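Local atomic coordinates of protein GH61E (Thielavia terrestris, PDB entry 3EJA), a protein that is a lytic polysaccharide monooxygenase that breaks down crystalline and amorphous polysaccharides by copper-dependent oxidation of their glycosidic bonds. Residues Y2-N8 and V58-P64; F96-E100 and A120-P124. All coordinates share one frame; numbering follows the deposited sequence.

Contact 1: Y2-N8 and V58-P64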
ATOM      1  N   TYR A   2      -6.939  -7.863  -9.026  1.00 15.92           N
ATOM      2  CA  TYR A   2      -6.158  -6.863  -9.738  1.00 14.76           C
ATOM      3  C   TYR A   2      -4.750  -6.815  -9.191  1.00 14.25           C
ATOM      4  O   TYR A   2      -4.509  -7.103  -8.016  1.00 14.25           O
ATOM      5  CB  TYR A   2      -6.808  -5.466  -9.678  1.00 14.31           C
ATOM      6  CG  TYR A   2      -7.735  -5.229  -8.494  1.00 14.27           C
ATOM      7  CD1 TYR A   2      -9.097  -5.559  -8.576  1.00 13.19           C
ATOM      8  CD2 TYR A   2      -7.261  -4.672  -7.306  1.00 13.27           C
ATOM      9  CE1 TYR A   2      -9.962  -5.353  -7.501  1.00 13.60           C
ATOM     10  CE2 TYR A   2      -8.128  -4.453  -6.218  1.00 13.22           C
ATOM     11  CZ  TYR A   2      -9.475  -4.799  -6.334  1.00 13.33           C
ATOM     12  OH  TYR A   2     -10.344  -4.595  -5.286  1.00 14.43           O
ATOM     13  N   THR A   3      -3.825  -6.451 -10.068  1.00 13.48           N
ATOM     14  CA  THR A   3      -2.446  -6.227  -9.684  1.00 12.54           C
ATOM     15  C   THR A   3      -2.221  -4.728  -9.490  1.00 12.32           C
ATOM     16  O   THR A   3      -3.056  -3.900  -9.895  1.00 11.59           O
ATOM     17  CB  THR A   3      -1.482  -6.757 -10.775  1.00 12.25           C
ATOM     18  OG1 THR A   3      -1.807  -6.140 -12.023  1.00 11.12           O
ATOM     19  CG2 THR A   3      -1.606  -8.271 -10.921  1.00 11.43           C
ATOM     20  N   TRP A   4      -1.091  -4.385  -8.878  1.00 11.94           N
ATOM     21  CA  TRP A   4      -0.590  -3.010  -8.848  1.00 12.05           C
ATOM     22  C   TRP A   4       0.766  -3.004  -9.600  1.00 12.35           C
ATOM     23  O   TRP A   4       1.826  -2.973  -8.966  1.00 11.99           O
ATOM     24  CB  TRP A   4      -0.369  -2.562  -7.399  1.00 12.15           C
ATOM     25  CG  TRP A   4      -1.589  -2.239  -6.575  1.00 11.99           C
ATOM     26  CD1 TRP A   4      -2.192  -3.047  -5.653  1.00 12.26           C
ATOM     27  CD2 TRP A   4      -2.313  -0.997  -6.554  1.00 12.24           C
ATOM     28  NE1 TRP A   4      -3.256  -2.395  -5.072  1.00 12.47           N
ATOM     29  CE2 TRP A   4      -3.349  -1.134  -5.599  1.00 12.23           C
ATOM     30  CE3 TRP A   4      -2.189   0.215  -7.251  1.00 11.59           C
ATOM     31  CZ2 TRP A   4      -4.260  -0.103  -5.323  1.00 12.08           C
ATOM     32  CZ3 TRP A   4      -3.091   1.244  -6.974  1.00 12.23           C
ATOM     33  CH2 TRP A   4      -4.119   1.072  -6.021  1.00 12.68           C
ATOM     34  N   PRO A   5       0.733  -3.085 -10.951  1.00 12.47           N
ATOM     35  CA  PRO A   5       1.954  -3.438 -11.699  1.00 12.71           C
ATOM     36  C   PRO A   5       2.916  -2.291 -12.073  1.00 13.15           C
ATOM     37  O   PRO A   5       4.070  -2.564 -12.419  1.00 13.21           O
ATOM     38  CB  PRO A   5       1.394  -4.076 -12.971  1.00 12.81           C
ATOM     39  CG  PRO A   5       0.099  -3.316 -13.229  1.00 12.32           C
ATOM     40  CD  PRO A   5      -0.431  -2.912 -11.847  1.00 12.46           C
ATOM     41  N   ARG A   6       2.452  -1.042 -12.016  1.00 13.44           N
ATOM     42  CA  ARG A   6       3.191   0.083 -12.607  1.00 14.29           C
ATOM     43  C   ARG A   6       3.108   1.376 -11.811  1.00 13.91           C
ATOM     44  O   ARG A   6       2.093   1.661 -11.158  1.00 13.66           O
ATOM     45  CB  ARG A   6       2.644   0.399 -14.012  1.00 13.55           C
ATOM     46  CG  ARG A   6       2.792  -0.682 -15.056  1.00 15.83           C
ATOM     47  CD  ARG A   6       2.102  -0.303 -16.375  1.00 15.55           C
ATOM     48  NE  ARG A   6       0.648  -0.439 -16.310  1.00 20.15           N
ATOM     49  CZ  ARG A   6      -0.224   0.555 -16.479  1.00 21.18           C
ATOM     50  NH1 ARG A   6       0.189   1.789 -16.744  1.00 21.75           N
ATOM     51  NH2 ARG A   6      -1.526   0.309 -16.384  1.00 22.91           N
ATOM     52  N   VAL A   7       4.163   2.178 -11.917  1.00 13.81           N
ATOM     53  CA  VAL A   7       4.160   3.550 -11.408  1.00 14.23           C
ATOM     54  C   VAL A   7       4.486   4.518 -12.544  1.00 14.88           C
ATOM     55  O   VAL A   7       5.244   4.169 -13.464  1.00 14.37           O
ATOM     56  CB  VAL A   7       5.131   3.761 -10.211  1.00 14.16           C
ATOM     57  CG1 VAL A   7       4.523   3.197  -8.926  1.00 13.62           C
ATOM     58  CG2 VAL A   7       6.514   3.155 -10.494  1.00 13.85           C
ATOM     59  N   ASN A   8       3.904   5.713 -12.474  1.00 15.34           N
ATOM     60  CA  ASN A   8       4.040   6.736 -13.525  1.00 16.15           C
ATOM     61  C   ASN A   8       3.943   6.168 -14.949  1.00 16.66           C
ATOM     62  O   ASN A   8       2.957   5.505 -15.289  1.00 16.63           O
ATOM     63  CB  ASN A   8       5.320   7.565 -13.326  1.00 15.74           C
ATOM     64  CG  ASN A   8       5.230   8.487 -12.125  1.00 15.42           C
ATOM     65  OD1 ASN A   8       4.301   8.386 -11.326  1.00 15.69           O
ATOM     66  ND2 ASN A   8       6.195   9.386 -11.989  1.00 14.22           N
ATOM     67  N   VAL A  58       3.331  10.649  -7.133  1.00 17.38           N
ATOM     68  CA  VAL A  58       3.605   9.446  -7.906  1.00 16.46           C
ATOM     69  C   VAL A  58       2.265   8.805  -8.278  1.00 16.03           C
ATOM     70  O   VAL A  58       1.375   8.693  -7.438  1.00 15.77           O
ATOM     71  CB  VAL A  58       4.503   8.444  -7.126  1.00 16.28           C
ATOM     72  CG1 VAL A  58       4.523   7.079  -7.813  1.00 15.48           C
ATOM     73  CG2 VAL A  58       5.924   8.997  -6.972  1.00 16.18           C
ATOM     74  N   THR A  59       2.119   8.414  -9.541  1.00 15.18           N
ATOM     75  CA  THR A  59       0.918   7.706  -9.975  1.00 14.71           C
ATOM     76  C   THR A  59       1.140   6.208  -9.823  1.00 14.14           C
ATOM     77  O   THR A  59       2.075   5.650 -10.412  1.00 13.99           O
ATOM     78  CB  THR A  59       0.546   8.068 -11.438  1.00 14.55           C
ATOM     79  OG1 THR A  59       0.224   9.465 -11.505  1.00 14.82           O
ATOM     80  CG2 THR A  59      -0.649   7.257 -11.914  1.00 15.33           C
ATOM     81  N   TYR A  60       0.305   5.560  -9.012  1.00 13.51           N
ATOM     82  CA  TYR A  60       0.350   4.105  -8.889  1.00 13.14           C
ATOM     83  C   TYR A  60      -0.838   3.531  -9.647  1.00 13.37           C
ATOM     84  O   TYR A  60      -1.983   3.974  -9.461  1.00 13.09           O
ATOM     85  CB  TYR A  60       0.331   3.663  -7.416  1.00 12.72           C
ATOM     86  CG  TYR A  60       1.319   2.546  -7.062  1.00 12.46           C
ATOM     87  CD1 TYR A  60       1.311   1.328  -7.740  1.00 10.89           C
ATOM     88  CD2 TYR A  60       2.245   2.716  -6.027  1.00 12.01           C
ATOM     89  CE1 TYR A  60       2.209   0.302  -7.407  1.00 11.50           C
ATOM     90  CE2 TYR A  60       3.158   1.699  -5.685  1.00 11.93           C
ATOM     91  CZ  TYR A  60       3.122   0.494  -6.371  1.00 11.79           C
ATOM     92  OH  TYR A  60       4.004  -0.505  -6.027  1.00 12.31           O
ATOM     93  N   TRP A  61      -0.561   2.566 -10.519  1.00 13.71           N
ATOM     94  CA  TRP A  61      -1.585   2.002 -11.398  1.00 14.26           C
ATOM     95  C   TRP A  61      -2.049   0.648 -10.892  1.00 14.43           C
ATOM     96  O   TRP A  61      -1.231  -0.183 -10.495  1.00 14.12           O
ATOM     97  CB  TRP A  61      -1.060   1.853 -12.833  1.00 15.07           C
ATOM     98  CG  TRP A  61      -0.786   3.149 -13.527  1.00 15.86           C
ATOM     99  CD1 TRP A  61       0.398   3.833 -13.555  1.00 16.82           C
ATOM    100  CD2 TRP A  61      -1.715   3.923 -14.306  1.00 16.58           C
ATOM    101  NE1 TRP A  61       0.268   4.981 -14.302  1.00 16.71           N
ATOM    102  CE2 TRP A  61      -1.017   5.061 -14.775  1.00 16.74           C
ATOM    103  CE3 TRP A  61      -3.066   3.758 -14.659  1.00 17.03           C
ATOM    104  CZ2 TRP A  61      -1.629   6.046 -15.571  1.00 17.06           C
ATOM    105  CZ3 TRP A  61      -3.673   4.736 -15.458  1.00 16.81           C
ATOM    106  CH2 TRP A  61      -2.954   5.865 -15.897  1.00 16.76           C
ATOM    107  N   ALA A  62      -3.364   0.440 -10.905  1.00 14.45           N
ATOM    108  CA  ALA A  62      -3.945  -0.880 -10.672  1.00 14.88           C
ATOM    109  C   ALA A  62      -4.445  -1.446 -12.000  1.00 15.44           C
ATOM    110  O   ALA A  62      -4.841  -0.686 -12.895  1.00 15.63           O
ATOM    111  CB  ALA A  62      -5.081  -0.790  -9.658  1.00 14.83           C
ATOM    112  N   ASN A  63      -4.417  -2.769 -12.129  1.00 15.55           N
ATOM    113  CA  ASN A  63      -4.814  -3.427 -13.371  1.00 16.14           C
ATOM    114  C   ASN A  63      -5.697  -4.651 -13.144  1.00 15.89           C
ATOM    115  O   ASN A  63      -5.272  -5.597 -12.475  1.00 15.66           O
ATOM    116  CB  ASN A  63      -3.581  -3.793 -14.204  1.00 16.09           C
ATOM    117  CG  ASN A  63      -3.947  -4.300 -15.580  1.00 17.75           C
ATOM    118  OD1 ASN A  63      -4.567  -5.353 -15.723  1.00 19.56           O
ATOM    119  ND2 ASN A  63      -3.579  -3.546 -16.599  1.00 20.89           N
ATOM    120  N   PRO A  64      -6.912  -4.659 -13.744  1.00 15.78           N
ATOM    121  CA  PRO A  64      -7.436  -3.670 -14.713  1.00 15.79           C
ATOM    122  C   PRO A  64      -7.862  -2.333 -14.084  1.00 16.18           C
ATOM    123  O   PRO A  64      -7.712  -1.278 -14.707  1.00 15.41           O
ATOM    124  CB  PRO A  64      -8.652  -4.393 -15.312  1.00 16.04           C
ATOM    125  CG  PRO A  64      -9.139  -5.265 -14.214  1.00 15.61           C
ATOM    126  CD  PRO A  64      -7.887  -5.738 -13.488  1.00 15.41           C
TER
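Strands 3-7 and 58-63 run antiparallel, Thr-3 and Asn-63 forming a hydrogen-bonded pair in which Thr-3 N gives to Asn-63 O at 2.9 Å and Asn-63 N gives back to Thr-3 O, while Val-7 faces Tyr-60 as a non-hydrogen-bonded pair. Between those pairs the register slips by one residue around Pro-5, which has no N-H to give. Beyond it Trp-61 N donates to Arg-6 O, and Asn-8 then grips the backbone N and O of Thr-59: its backbone N gives to Thr-59 O, and its side-chain OD1 accepts from Thr-59 N at 2.8 Å. Asn-8 can reach because its CG stands beside its own backbone N (chi1 -71°), and the amide carbonyl points almost straight at the donor. The pairing places the N-terminal strand at one edge of a sheet in the fibronectin type III-like beta sandwich of AA9 enzymes, with Tyr-2 next to the metal ligands His-68 and Tyr-153. On the face carrying Arg-6 and Trp-61, the guanidinium lies over the indole in a cation-pi stack, planes 27° apart, with Arg-6 NH1 3.6 Å from Trp-61 CG. Trp-61 NE1 meanwhile gives a bent bond of 2.9 Å to a lone pair of Asn-8 O, which helps fix the ring's rotation. A leucine in place of Trp-61 would probably leave Asn-8 O without this donor and the guanidinium of Arg-6 without a flat surface to lie on. The other face is packed into the sandwich. There Val-7 CG1 sits over the middle of the Tyr-60 ring, 3.6 Å from its centroid, and Ala-62 CB makes a CH-pi contact with the six-membered ring of Trp-4. Tyr-60 OH is hydrogen-bonded to Ser-155 OG.

Contact 2: F96-E100 and A120-P124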
ATOM      1  N   PHE A  96       5.823   3.879   7.269  1.00 10.65           N
ATOM      2  CA  PHE A  96       4.874   4.926   7.661  1.00 10.84           C
ATOM      3  C   PHE A  96       3.804   5.123   6.581  1.00 10.62           C
ATOM      4  O   PHE A  96       4.085   4.981   5.390  1.00 10.11           O
ATOM      5  CB  PHE A  96       5.588   6.241   8.024  1.00 11.39           C
ATOM      6  CG  PHE A  96       6.466   6.802   6.925  1.00 11.90           C
ATOM      7  CD1 PHE A  96       7.767   6.338   6.747  1.00 12.81           C
ATOM      8  CD2 PHE A  96       5.997   7.818   6.089  1.00 12.80           C
ATOM      9  CE1 PHE A  96       8.586   6.855   5.738  1.00 13.25           C
ATOM     10  CE2 PHE A  96       6.811   8.353   5.083  1.00 13.15           C
ATOM     11  CZ  PHE A  96       8.112   7.868   4.907  1.00 12.94           C
ATOM     12  N   LYS A  97       2.576   5.412   7.013  1.00 10.68           N
ATOM     13  CA  LYS A  97       1.449   5.604   6.092  1.00 11.07           C
ATOM     14  C   LYS A  97       1.466   7.012   5.502  1.00 11.34           C
ATOM     15  O   LYS A  97       1.571   7.990   6.247  1.00 11.63           O
ATOM     16  CB  LYS A  97       0.126   5.368   6.827  1.00 10.61           C
ATOM     17  CG  LYS A  97      -1.111   5.514   5.952  1.00 10.40           C
ATOM     18  CD  LYS A  97      -2.400   5.367   6.762  1.00 11.51           C
ATOM     19  CE  LYS A  97      -2.780   3.905   6.982  1.00 11.47           C
ATOM     20  NZ  LYS A  97      -3.800   3.803   8.076  1.00 11.26           N
ATOM     21  N   VAL A  98       1.348   7.113   4.175  1.00 11.87           N
ATOM     22  CA  VAL A  98       1.330   8.415   3.497  1.00 12.15           C
ATOM     23  C   VAL A  98      -0.019   8.774   2.866  1.00 12.73           C
ATOM     24  O   VAL A  98      -0.234   9.934   2.486  1.00 12.72           O
ATOM     25  CB  VAL A  98       2.479   8.559   2.437  1.00 12.45           C
ATOM     26  CG1 VAL A  98       3.839   8.438   3.107  1.00 12.02           C
ATOM     27  CG2 VAL A  98       2.331   7.552   1.296  1.00 11.86           C
ATOM     28  N   TYR A  99      -0.916   7.791   2.756  1.00 12.70           N
ATOM     29  CA  TYR A  99      -2.228   7.990   2.142  1.00 13.28           C
ATOM     30  C   TYR A  99      -3.208   6.926   2.617  1.00 13.23           C
ATOM     31  O   TYR A  99      -2.833   5.762   2.780  1.00 12.61           O
ATOM     32  CB  TYR A  99      -2.124   7.962   0.601  1.00 13.05           C
ATOM     33  CG  TYR A  99      -3.460   8.071  -0.100  1.00 13.59           C
ATOM     34  CD1 TYR A  99      -4.252   6.935  -0.319  1.00 11.89           C
ATOM     35  CD2 TYR A  99      -3.946   9.314  -0.528  1.00 13.28           C
ATOM     36  CE1 TYR A  99      -5.483   7.026  -0.946  1.00 13.71           C
ATOM     37  CE2 TYR A  99      -5.188   9.418  -1.152  1.00 14.57           C
ATOM     38  CZ  TYR A  99      -5.949   8.271  -1.356  1.00 14.47           C
ATOM     39  OH  TYR A  99      -7.170   8.361  -1.980  1.00 15.12           O
ATOM     40  N   GLU A 100      -4.460   7.334   2.829  1.00 12.97           N
ATOM     41  CA  GLU A 100      -5.570   6.397   3.005  1.00 13.75           C
ATOM     42  C   GLU A 100      -6.840   7.068   2.500  1.00 13.74           C
ATOM     43  O   GLU A 100      -6.966   8.290   2.548  1.00 13.90           O
ATOM     44  CB  GLU A 100      -5.720   5.993   4.486  1.00 13.36           C
ATOM     45  CG  GLU A 100      -6.248   7.116   5.380  1.00 13.72           C
ATOM     46  CD  GLU A 100      -6.306   6.756   6.853  1.00 15.28           C
ATOM     47  OE1 GLU A 100      -5.842   5.665   7.238  1.00 16.83           O
ATOM     48  OE2 GLU A 100      -6.809   7.584   7.633  1.00 18.40           O
ATOM     49  N   ALA A 120      -3.307   8.797  -7.299  1.00 15.54           N
ATOM     50  CA  ALA A 120      -2.375   9.868  -6.941  1.00 16.19           C
ATOM     51  C   ALA A 120      -1.799   9.691  -5.532  1.00 16.38           C
ATOM     52  O   ALA A 120      -2.533   9.740  -4.536  1.00 16.70           O
ATOM     53  CB  ALA A 120      -3.067  11.233  -7.081  1.00 16.12           C
ATOM     54  N   VAL A 121      -0.485   9.469  -5.458  1.00 16.74           N
ATOM     55  CA  VAL A 121       0.195   9.271  -4.171  1.00 17.33           C
ATOM     56  C   VAL A 121       1.055  10.480  -3.847  1.00 18.14           C
ATOM     57  O   VAL A 121       2.066  10.719  -4.518  1.00 17.63           O
ATOM     58  CB  VAL A 121       1.093   8.005  -4.134  1.00 17.28           C
ATOM     59  CG1 VAL A 121       1.572   7.734  -2.706  1.00 16.55           C
ATOM     60  CG2 VAL A 121       0.355   6.797  -4.691  1.00 17.02           C
ATOM     61  N   PRO A 122       0.672  11.223  -2.794  1.00 18.83           N
ATOM     62  CA  PRO A 122       1.447  12.390  -2.382  1.00 19.47           C
ATOM     63  C   PRO A 122       2.733  11.962  -1.670  1.00 19.38           C
ATOM     64  O   PRO A 122       2.685  11.268  -0.650  1.00 19.92           O
ATOM     65  CB  PRO A 122       0.500  13.113  -1.416  1.00 19.69           C
ATOM     66  CG  PRO A 122      -0.324  11.988  -0.795  1.00 20.01           C
ATOM     67  CD  PRO A 122      -0.488  10.971  -1.907  1.00 19.51           C
ATOM     68  N   ILE A 123       3.876  12.341  -2.225  1.00 19.24           N
ATOM     69  CA  ILE A 123       5.141  12.129  -1.532  1.00 19.16           C
ATOM     70  C   ILE A 123       5.332  13.317  -0.595  1.00 19.58           C
ATOM     71  O   ILE A 123       5.428  14.456  -1.069  1.00 19.25           O
ATOM     72  CB  ILE A 123       6.340  11.990  -2.514  1.00 18.91           C
ATOM     73  CG1 ILE A 123       6.044  10.960  -3.614  1.00 18.62           C
ATOM     74  CG2 ILE A 123       7.625  11.660  -1.756  1.00 18.84           C
ATOM     75  CD1 ILE A 123       5.793   9.511  -3.124  1.00 18.19           C
ATOM     76  N   PRO A 124       5.372  13.064   0.734  1.00 19.84           N
ATOM     77  CA  PRO A 124       5.463  14.176   1.687  1.00 20.12           C
ATOM     78  C   PRO A 124       6.699  15.038   1.409  1.00 20.55           C
ATOM     79  O   PRO A 124       7.760  14.500   1.095  1.00 20.30           O
ATOM     80  CB  PRO A 124       5.569  13.474   3.047  1.00 20.13           C
ATOM     81  CG  PRO A 124       4.959  12.136   2.836  1.00 19.59           C
ATOM     82  CD  PRO A 124       5.328  11.759   1.423  1.00 19.80           C
TER
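A classic beta bulge, in which Val-98 and Tyr-99 both face Phe-74 of strand 72-78, supplies the residues of strand 96-100 that meet Val-121, Pro-122 and Pro-124. The two segments belong to different sheets of the sandwich, and no hydrogen bond joins them: their axes approach to 6.8 Å and run at 139°, so side-chain packing does most of the bridging. Val-98 and Tyr-99 are consecutive, yet both direct their side chains at the segment 120-124. Val-98 spreads its two methyls over two partners: CG2, lodged between backbone N and carbonyl carbon, meets Val-121 CG1 at 4.1 Å, and CG1 rests against Pro-124 CG at 3.9 Å, the Val-98 side chain lying roughly at right angles to both. In between, Pro-122 CG comes to 3.9 Å from the backbone oxygen of Val-98. With CG anti to the backbone N (chi1 176°), the Tyr-99 ring reaches out to Pro-122, Tyr-99 CD2 lying 4.1 Å from Pro-122 CD. The contact is thus apolar and modest, with 233 Å² buried. On the side of strand 96-100 turned from it, Lys-97 NZ forms a salt bridge to Glu-100 OE1 at 2.9 Å and also donates to the carbonyls of Pro-201 and Pro-203. Strand 96-100 is the outermost strand of its sheet, bonded to strand 72-78 at Met-76 and Phe-74 and, through Lys-97, to Phe-206 of the C-terminal tail; strand 118-122 edges the opposing sheet beside strand 57-63, with Val-121 packing inward on Phe-74 and on Leu-134 of strand 130-140.

In the fold
Contacts 1 and 2 have centres about 15 Å apart and meet through strands 57-63 and 118-122, neighbours in one sheet. Val-121 N lies 2.8 Å from Val-58 O, probably as a hydrogen bond, and Val-58 CG2 packs on Ile-123 CD1 at 3.9 Å. Contact 1 joins strands within that sheet, whereas contact 2 ties its far edge to the other layer of the sandwich. They differ in their relation to the metal: the side chain of Tyr-2 is about 5 Å from the bound magnesium, held by His-1, His-68 and Tyr-153 where copper probably binds in the active enzyme, while contact 2 lies away from that site.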